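Local coordinates for protein cellulase (Xanthomonas axonopodis pv. citri, PDB 5HOS) that probably hydrolyses internal beta-1,4-glucosidic bonds of cellulose and related glucans, as an endo-beta-1,4-glucanase of glycosyl hydrolase family 5, at residues 62-67 / 104-109; 78-83 / 140-145; 270-275 / 286-291. All coordinates share one frame; numbering follows the deposited sequence.

Contact 1: residues 62-67 / 104-109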
loop_
_atom_site.group_PDB
_atom_site.type_symbol
_atom_site.label_atom_id
_atom_site.label_comp_id
_atom_site.label_asym_id
_atom_site.label_seq_id
_atom_site.Cartn_x
_atom_site.Cartn_y
_atom_site.Cartn_z
ATOM N N TYR A 62 17.613 -8.984 -0.742
ATOM C CA TYR A 62 17.405 -9.254 -2.164
ATOM C C TYR A 62 16.837 -8.037 -2.905
ATOM O O TYR A 62 17.376 -7.614 -3.932
ATOM C CB TYR A 62 16.490 -10.469 -2.395
ATOM C CG TYR A 62 16.116 -10.610 -3.857
ATOM C CD1 TYR A 62 17.046 -11.058 -4.794
ATOM C CD2 TYR A 62 14.850 -10.235 -4.318
ATOM C CE1 TYR A 62 16.723 -11.158 -6.141
ATOM C CE2 TYR A 62 14.517 -10.333 -5.661
ATOM C CZ TYR A 62 15.452 -10.796 -6.570
ATOM O OH TYR A 62 15.113 -10.893 -7.903
ATOM N N PHE A 63 15.752 -7.476 -2.385
ATOM C CA PHE A 63 15.095 -6.363 -3.074
ATOM C C PHE A 63 15.920 -5.086 -3.020
ATOM O O PHE A 63 15.940 -4.333 -3.988
ATOM C CB PHE A 63 13.648 -6.190 -2.594
ATOM C CG PHE A 63 12.752 -7.295 -3.078
ATOM C CD1 PHE A 63 12.435 -7.392 -4.437
ATOM C CD2 PHE A 63 12.284 -8.268 -2.216
ATOM C CE1 PHE A 63 11.638 -8.425 -4.918
ATOM C CE2 PHE A 63 11.482 -9.305 -2.691
ATOM C CZ PHE A 63 11.165 -9.385 -4.041
ATOM N N ALA A 64 16.654 -4.884 -1.926
ATOM C CA ALA A 64 17.626 -3.782 -1.849
ATOM C C ALA A 64 18.719 -3.940 -2.901
ATOM O O ALA A 64 19.112 -2.956 -3.539
ATOM C CB ALA A 64 18.243 -3.690 -0.457
ATOM N N GLY A 65 19.183 -5.175 -3.109
ATOM C CA GLY A 65 20.174 -5.467 -4.156
ATOM C C GLY A 65 19.658 -5.154 -5.559
ATOM O O GLY A 65 20.438 -4.845 -6.456
ATOM N N LYS A 66 18.337 -5.226 -5.738
ATOM C CA LYS A 66 17.674 -4.796 -6.978
ATOM C C LYS A 66 17.307 -3.306 -6.993
ATOM O O LYS A 66 16.512 -2.876 -7.830
ATOM C CB LYS A 66 16.428 -5.654 -7.226
ATOM C CG LYS A 66 16.729 -7.130 -7.421
ATOM C CD LYS A 66 17.390 -7.398 -8.768
ATOM C CE LYS A 66 18.435 -8.488 -8.684
ATOM N NZ LYS A 66 19.106 -8.634 -10.005
ATOM N N HIS A 67 17.904 -2.532 -6.081
ATOM C CA HIS A 67 17.797 -1.066 -6.019
ATOM C C HIS A 67 16.448 -0.533 -5.532
ATOM O O HIS A 67 16.156 0.649 -5.709
ATOM C CB HIS A 67 18.198 -0.425 -7.352
ATOM C CG HIS A 67 19.432 -1.019 -7.939
ATOM N ND1 HIS A 67 20.674 -0.863 -7.365
ATOM C CD2 HIS A 67 19.609 -1.819 -9.013
ATOM C CE1 HIS A 67 21.570 -1.518 -8.078
ATOM N NE2 HIS A 67 20.950 -2.108 -9.083
ATOM N N LYS A 104 15.539 -1.862 7.823
ATOM C CA LYS A 104 16.609 -0.908 8.108
ATOM C C LYS A 104 17.982 -1.484 7.798
ATOM O O LYS A 104 18.843 -0.765 7.300
ATOM C CB LYS A 104 16.573 -0.424 9.560
ATOM C CG LYS A 104 15.461 0.572 9.862
ATOM C CD LYS A 104 15.484 0.935 11.327
ATOM C CE LYS A 104 14.352 1.842 11.733
ATOM N NZ LYS A 104 14.392 2.022 13.204
ATOM N N ALA A 105 18.185 -2.773 8.086
ATOM C CA ALA A 105 19.462 -3.446 7.799
ATOM C C ALA A 105 19.781 -3.460 6.313
ATOM O O ALA A 105 20.943 -3.450 5.934
ATOM C CB ALA A 105 19.470 -4.872 8.349
ATOM N N ALA A 106 18.736 -3.487 5.484
ATOM C CA ALA A 106 18.860 -3.410 4.036
ATOM C C ALA A 106 18.688 -1.980 3.497
ATOM O O ALA A 106 18.535 -1.812 2.294
ATOM C CB ALA A 106 17.837 -4.345 3.393
ATOM N N LYS A 107 18.773 -0.969 4.377
ATOM C CA LYS A 107 18.548 0.450 4.047
ATOM C C LYS A 107 17.216 0.701 3.312
ATOM O O LYS A 107 17.154 1.440 2.320
ATOM C CB LYS A 107 19.745 1.026 3.281
ATOM C CG LYS A 107 21.077 0.850 4.018
ATOM C CD LYS A 107 22.208 1.609 3.332
ATOM C CE LYS A 107 23.584 1.046 3.676
ATOM N NZ LYS A 107 23.828 0.916 5.139
ATOM N N MET A 108 16.157 0.073 3.818
ATOM C CA MET A 108 14.832 0.203 3.243
ATOM C C MET A 108 13.841 0.807 4.235
ATOM O O MET A 108 14.042 0.751 5.461
ATOM C CB MET A 108 14.322 -1.162 2.772
ATOM C CG MET A 108 15.184 -1.810 1.700
ATOM S SD MET A 108 14.559 -3.421 1.214
ATOM C CE MET A 108 13.424 -3.003 -0.100
ATOM N N TYR A 109 12.783 1.391 3.677
ATOM C CA TYR A 109 11.609 1.854 4.418
ATOM C C TYR A 109 10.554 0.750 4.446
ATOM O O TYR A 109 10.549 -0.121 3.575
ATOM C CB TYR A 109 11.006 3.080 3.729
ATOM C CG TYR A 109 11.923 4.278 3.635
ATOM C CD1 TYR A 109 12.765 4.455 2.543
ATOM C CD2 TYR A 109 11.936 5.247 4.633
ATOM C CE1 TYR A 109 13.606 5.554 2.451
ATOM C CE2 TYR A 109 12.775 6.352 4.552
ATOM C CZ TYR A 109 13.602 6.500 3.456
ATOM O OH TYR A 109 14.434 7.602 3.363
#
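A64 points its methyl group toward the turn that ends helix 90-105, and two residues of that turn receive it from different directions. A106 meets it methyl to methyl, CB of A64 lying 3.9 Å from CB of A106. The carbonyl of A106 also presses close, with A106 O 3.3 Å from A64 CB, a tight van der Waals approach. M108 comes alongside. Its CG stands anti to the carbonyl carbon (chi1 -61°), the chain runs straight through chi2, and the sulfur arrives beside the helix backbone, SD being 4.0 Å from A64 N. There the chain bends (chi3 89°), swinging the terminal methyl over to the neighbouring residue, where CE of M108 touches CB of F63 at 4.1 Å. F63 gives little more than this CB, because its ring turns away to pack on V32 and L34 of strand 29-34 and on M330. Y60, one turn back in helix 57-65, adds cover to both A106 and M108.

Each helix finishes in a Schellman motif, with H67 and K107 as the C-prime residues of positive phi. With only methyl groups between them, the CA atoms of A64 and A106 come to 6.0 Å. The join is thus carried by van der Waals contact, small methyls allowing the close approach and one bent thioether reaching both A64 and F63.

Contact 2: residues 78-83 / 140-145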
loop_
_atom_site.group_PDB
_atom_site.type_symbol
_atom_site.label_atom_id
_atom_site.label_comp_id
_atom_site.label_asym_id
_atom_site.label_seq_id
_atom_site.Cartn_x
_atom_site.Cartn_y
_atom_site.Cartn_z
ATOM N N GLU A 78 -6.861 -7.483 12.844
ATOM C CA GLU A 78 -7.317 -8.371 13.908
ATOM C C GLU A 78 -6.195 -9.183 14.547
ATOM O O GLU A 78 -6.308 -9.582 15.715
ATOM C CB GLU A 78 -8.407 -9.313 13.393
ATOM C CG GLU A 78 -9.665 -8.577 12.944
ATOM C CD GLU A 78 -9.669 -8.161 11.480
ATOM O OE1 GLU A 78 -8.632 -8.264 10.781
ATOM O OE2 GLU A 78 -10.740 -7.709 11.024
ATOM N N ARG A 79 -5.128 -9.435 13.795
ATOM C CA ARG A 79 -3.934 -10.081 14.347
ATOM C C ARG A 79 -3.123 -9.112 15.209
ATOM O O ARG A 79 -2.593 -9.496 16.241
ATOM C CB ARG A 79 -3.070 -10.656 13.234
ATOM C CG ARG A 79 -3.771 -11.774 12.480
ATOM C CD ARG A 79 -2.848 -12.517 11.538
ATOM N NE ARG A 79 -3.540 -13.708 11.024
ATOM C CZ ARG A 79 -3.634 -14.093 9.753
ATOM N NH1 ARG A 79 -3.031 -13.439 8.759
ATOM N NH2 ARG A 79 -4.327 -15.202 9.474
ATOM N N LEU A 80 -3.026 -7.863 14.777
ATOM C CA LEU A 80 -2.305 -6.847 15.540
ATOM C C LEU A 80 -3.082 -6.316 16.753
ATOM O O LEU A 80 -2.470 -6.006 17.774
ATOM C CB LEU A 80 -1.885 -5.698 14.632
ATOM C CG LEU A 80 -1.071 -4.576 15.294
ATOM C CD1 LEU A 80 0.223 -5.090 15.908
ATOM C CD2 LEU A 80 -0.787 -3.494 14.279
ATOM N N GLN A 81 -4.404 -6.191 16.630
ATOM C CA GLN A 81 -5.254 -5.679 17.705
ATOM C C GLN A 81 -6.522 -6.524 17.782
ATOM O O GLN A 81 -7.530 -6.186 17.169
ATOM C CB GLN A 81 -5.585 -4.208 17.491
ATOM C CG GLN A 81 -6.260 -3.569 18.696
ATOM C CD GLN A 81 -6.697 -2.146 18.447
ATOM O OE1 GLN A 81 -7.114 -1.801 17.341
ATOM N NE2 GLN A 81 -6.626 -1.311 19.479
ATOM N N PRO A 82 -6.465 -7.637 18.534
ATOM C CA PRO A 82 -7.589 -8.593 18.558
ATOM C C PRO A 82 -8.911 -8.085 19.157
ATOM O O PRO A 82 -9.956 -8.668 18.875
ATOM C CB PRO A 82 -7.029 -9.765 19.379
ATOM C CG PRO A 82 -5.552 -9.673 19.212
ATOM C CD PRO A 82 -5.269 -8.196 19.193
ATOM N N ARG A 83 -8.867 -7.023 19.963
ATOM C CA ARG A 83 -10.059 -6.446 20.581
ATOM C C ARG A 83 -10.124 -4.956 20.339
ATOM O O ARG A 83 -9.105 -4.273 20.430
ATOM C CB ARG A 83 -10.058 -6.708 22.090
ATOM C CG ARG A 83 -10.200 -8.175 22.437
ATOM C CD ARG A 83 -10.219 -8.404 23.942
ATOM N NE ARG A 83 -10.331 -9.831 24.232
ATOM C CZ ARG A 83 -11.465 -10.538 24.249
ATOM N NH1 ARG A 83 -12.651 -9.976 24.000
ATOM N NH2 ARG A 83 -11.412 -11.842 24.522
ATOM N N ARG A 140 -3.602 5.458 16.869
ATOM C CA ARG A 140 -2.946 6.070 18.029
ATOM C C ARG A 140 -1.835 5.156 18.545
ATOM O O ARG A 140 -0.696 5.593 18.736
ATOM C CB ARG A 140 -3.950 6.344 19.158
ATOM C CG ARG A 140 -3.370 7.129 20.331
ATOM C CD ARG A 140 -4.382 7.336 21.449
ATOM N NE ARG A 140 -4.942 6.069 21.921
ATOM C CZ ARG A 140 -4.349 5.209 22.754
ATOM N NH1 ARG A 140 -3.136 5.445 23.259
ATOM N NH2 ARG A 140 -4.980 4.092 23.091
ATOM N N ARG A 141 -2.176 3.886 18.748
ATOM C CA ARG A 141 -1.235 2.896 19.279
ATOM C C ARG A 141 -0.086 2.596 18.323
ATOM O O ARG A 141 1.044 2.471 18.758
ATOM C CB ARG A 141 -1.968 1.608 19.658
ATOM C CG ARG A 141 -2.939 1.795 20.818
ATOM C CD ARG A 141 -3.705 0.517 21.095
ATOM N NE ARG A 141 -4.724 0.653 22.145
ATOM C CZ ARG A 141 -4.503 0.582 23.459
ATOM N NH1 ARG A 141 -3.284 0.396 23.961
ATOM N NH2 ARG A 141 -5.531 0.707 24.291
ATOM N N LEU A 142 -0.374 2.486 17.025
ATOM C CA LEU A 142 0.696 2.272 16.039
ATOM C C LEU A 142 1.593 3.490 15.947
ATOM O O LEU A 142 2.809 3.347 15.844
ATOM C CB LEU A 142 0.156 1.942 14.652
ATOM C CG LEU A 142 -0.060 0.464 14.335
ATOM C CD1 LEU A 142 -0.800 0.349 13.012
ATOM C CD2 LEU A 142 1.258 -0.296 14.267
ATOM N N ALA A 143 0.988 4.680 15.970
ATOM C CA ALA A 143 1.760 5.914 15.901
ATOM C C ALA A 143 2.716 6.019 17.084
ATOM O O ALA A 143 3.870 6.410 16.903
ATOM C CB ALA A 143 0.857 7.127 15.841
ATOM N N ILE A 144 2.241 5.660 18.280
ATOM C CA ILE A 144 3.085 5.675 19.477
ATOM C C ILE A 144 4.225 4.658 19.344
ATOM O O ILE A 144 5.370 4.986 19.627
ATOM C CB ILE A 144 2.260 5.454 20.777
ATOM C CG1 ILE A 144 1.371 6.683 21.037
ATOM C CG2 ILE A 144 3.172 5.208 21.980
ATOM C CD1 ILE A 144 0.220 6.453 21.998
ATOM N N ALA A 145 3.901 3.440 18.911
ATOM C CA ALA A 145 4.893 2.373 18.797
ATOM C C ALA A 145 6.040 2.708 17.846
ATOM O O ALA A 145 7.171 2.317 18.106
ATOM C CB ALA A 145 4.234 1.068 18.369
#
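L80 and L142 supply the apolar half of this contact. One methyl does the work on the L80 side: its CD2 lies 3.8 Å from CD2 of L142 and 4.0 Å from both CG and CD1 of L142, nestling against the branched end of that side chain. The L80 side chain gets there with CG anti to the backbone N (chi1 -178°), and it is backed by Q92 and I96 of helix 90-105.

The polar half brings Q81 up to R141 without a bond between them. The extended glutamine chain meets the arginine chain at about a right angle, placing Q81 NE2 3.8 Å from R141 CD, while the amide and guanidinium planes stand 69° apart. Each group spends its polarity on other partners: Q81 NE2 donates to G86 O, whereas R141 forms salt bridges through NE to D137 and through NH1 to E87. Such anchoring probably fixes both flat groups, leaving plain van der Waals contact where they pass.

A short helix in the connection after strand 70-75 is thereby docked against helix 132-145, which follows strand 109-114, a lateral join between the second and third beta-alpha units of the TIM barrel.

Contact 3: residues 270-275 / 286-291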
loop_
_atom_site.group_PDB
_atom_site.type_symbol
_atom_site.label_atom_id
_atom_site.label_comp_id
_atom_site.label_asym_id
_atom_site.label_seq_id
_atom_site.Cartn_x
_atom_site.Cartn_y
_atom_site.Cartn_z
ATOM N N ALA A 270 0.658 2.460 -4.450
ATOM C CA ALA A 270 1.045 1.440 -3.470
ATOM C C ALA A 270 0.810 0.003 -3.937
ATOM O O ALA A 270 1.352 -0.928 -3.340
ATOM C CB ALA A 270 0.349 1.670 -2.140
ATOM N N GLU A 271 -0.032 -0.175 -4.955
ATOM C CA GLU A 271 -0.168 -1.465 -5.622
ATOM C C GLU A 271 -0.295 -1.236 -7.109
ATOM O O GLU A 271 -1.082 -0.388 -7.549
ATOM C CB GLU A 271 -1.412 -2.234 -5.166
ATOM C CG GLU A 271 -1.391 -2.710 -3.726
ATOM C CD GLU A 271 -2.495 -3.702 -3.400
ATOM O OE1 GLU A 271 -3.129 -4.232 -4.345
ATOM O OE2 GLU A 271 -2.723 -3.955 -2.187
ATOM N N PHE A 272 0.490 -2.006 -7.859
ATOM C CA PHE A 272 0.336 -2.161 -9.304
ATOM C C PHE A 272 1.085 -3.419 -9.691
ATOM O O PHE A 272 2.011 -3.839 -8.985
ATOM C CB PHE A 272 0.890 -0.957 -10.073
ATOM C CG PHE A 272 2.380 -0.794 -9.959
ATOM C CD1 PHE A 272 2.961 -0.364 -8.763
ATOM C CD2 PHE A 272 3.208 -1.085 -11.034
ATOM C CE1 PHE A 272 4.333 -0.230 -8.650
ATOM C CE2 PHE A 272 4.578 -0.936 -10.926
ATOM C CZ PHE A 272 5.145 -0.513 -9.735
ATOM N N GLY A 273 0.682 -4.018 -10.803
ATOM C CA GLY A 273 1.315 -5.235 -11.279
ATOM C C GLY A 273 0.949 -5.504 -12.715
ATOM O O GLY A 273 -0.059 -5.007 -13.206
ATOM N N THR A 274 1.776 -6.304 -13.372
ATOM C CA THR A 274 1.619 -6.656 -14.790
ATOM C C THR A 274 2.215 -8.044 -14.994
ATOM O O THR A 274 3.190 -8.409 -14.323
ATOM C CB THR A 274 2.327 -5.670 -15.758
ATOM O OG1 THR A 274 3.729 -5.586 -15.459
ATOM C CG2 THR A 274 1.710 -4.280 -15.700
ATOM N N GLY A 275 1.621 -8.820 -15.897
ATOM C CA GLY A 275 2.125 -10.145 -16.197
ATOM C C GLY A 275 3.308 -10.079 -17.141
ATOM O O GLY A 275 3.693 -9.004 -17.607
ATOM N N GLY A 286 6.334 2.305 -19.604
ATOM C CA GLY A 286 5.690 3.584 -19.835
ATOM C C GLY A 286 5.121 4.193 -18.571
ATOM O O GLY A 286 5.307 5.388 -18.310
ATOM N N MET A 287 4.438 3.373 -17.778
ATOM C CA MET A 287 3.813 3.872 -16.548
ATOM C C MET A 287 4.857 4.327 -15.536
ATOM O O MET A 287 4.691 5.365 -14.906
ATOM C CB MET A 287 2.901 2.817 -15.934
ATOM C CG MET A 287 1.975 3.365 -14.858
ATOM S SD MET A 287 0.794 2.167 -14.211
ATOM C CE MET A 287 1.712 0.628 -14.311
ATOM N N LEU A 288 5.941 3.569 -15.402
ATOM C CA LEU A 288 7.036 3.957 -14.504
ATOM C C LEU A 288 7.742 5.225 -14.988
ATOM O O LEU A 288 8.062 6.096 -14.189
ATOM C CB LEU A 288 8.031 2.806 -14.329
ATOM C CG LEU A 288 7.429 1.544 -13.690
ATOM C CD1 LEU A 288 8.410 0.390 -13.782
ATOM C CD2 LEU A 288 7.004 1.773 -12.248
ATOM N N GLY A 289 7.968 5.336 -16.294
ATOM C CA GLY A 289 8.520 6.568 -16.879
ATOM C C GLY A 289 7.611 7.772 -16.702
ATOM O O GLY A 289 8.072 8.884 -16.419
ATOM N N TYR A 290 6.310 7.545 -16.860
ATOM C CA TYR A 290 5.314 8.593 -16.674
ATOM C C TYR A 290 5.363 9.168 -15.253
ATOM O O TYR A 290 5.344 10.395 -15.072
ATOM C CB TYR A 290 3.919 8.058 -17.030
ATOM C CG TYR A 290 2.805 9.065 -16.862
ATOM C CD1 TYR A 290 2.503 9.989 -17.869
ATOM C CD2 TYR A 290 2.056 9.101 -15.689
ATOM C CE1 TYR A 290 1.483 10.921 -17.705
ATOM C CE2 TYR A 290 1.036 10.020 -15.517
ATOM C CZ TYR A 290 0.750 10.929 -16.520
ATOM O OH TYR A 290 -0.261 11.839 -16.316
ATOM N N MET A 291 5.463 8.294 -14.251
ATOM C CA MET A 291 5.557 8.765 -12.873
ATOM C C MET A 291 6.830 9.600 -12.641
ATOM O O MET A 291 6.751 10.654 -12.004
ATOM C CB MET A 291 5.419 7.605 -11.878
ATOM C CG MET A 291 4.003 7.038 -11.816
ATOM S SD MET A 291 3.762 5.838 -10.486
ATOM C CE MET A 291 4.369 4.363 -11.294
#
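F272 meets helix 278-293 through two neighbouring residues, M287 and L288, and the contact between them is wholly apolar. Methyl-to-ring touches come first. L288 reaches across the phenylalanine at about a right angle, and its CD2 straddles one ring bond, 3.9 Å from F272 CE2 and equally 3.9 Å from F272 CZ. M287 runs past F272 in the opposite direction. Its CG stands anti to the backbone N (chi1 -166°), and a bend at the last torsion (chi3 33°), away from the usual staggered values, brings CE to within 4.0 Å of F272 CD2. Thus leucine and methionine each offer a single methyl, and both methyls come obliquely from the same side of the ring plane. F272 itself adopts a crowded position about chi1 (66°), CG lying between the backbone N and the carbonyl carbon, which lets the ring meet the helix.

Aromatic packing completes the setting. The next strand, 298-306, contributes W303, whose ring meets that of F272 edge-to-face, and W301, whose plane is roughly perpendicular to it and on which L288 also rests, while M287 touches L253 of helix 248-262.

Backbone bonding belongs to the sheet, where F272 pairs with W304, and the preceding residue, E271, makes a salt bridge with R72 and a hydrogen bond with Y231. The place of E271 near the C-terminal end of the seventh strand is consistent with that of the nucleophilic glutamate of family 5 glucanases. The contact with F272 is the strand-to-helix packing of a beta-alpha-beta unit, strand 267-273, helix 278-293 and strand 298-306, in the eight-stranded TIM barrel characteristic of this family.

In the fold
From the N terminus, the chain reaches 62-67 at the end of the first barrel helix, passes strand 70-75 and enters 78-83, which opens contact 2 before contact 1 has closed. Contact 1 closes at 104-109; contact 2 closes later, at 140-145, so the two loops cross. Contact 1 ties helix 57-65 to the end of helix 90-105, contact 2 helix 77-80 to helix 132-145; they do not touch, but helices 77-80 and 90-105 are consecutive. Contact 3 follows in series, a short local closure within the unit of strands seven and eight. It lies across the chain's centre from contact 2, their centres about 31 Å apart, and binds barrel wall to helix instead of joining helices.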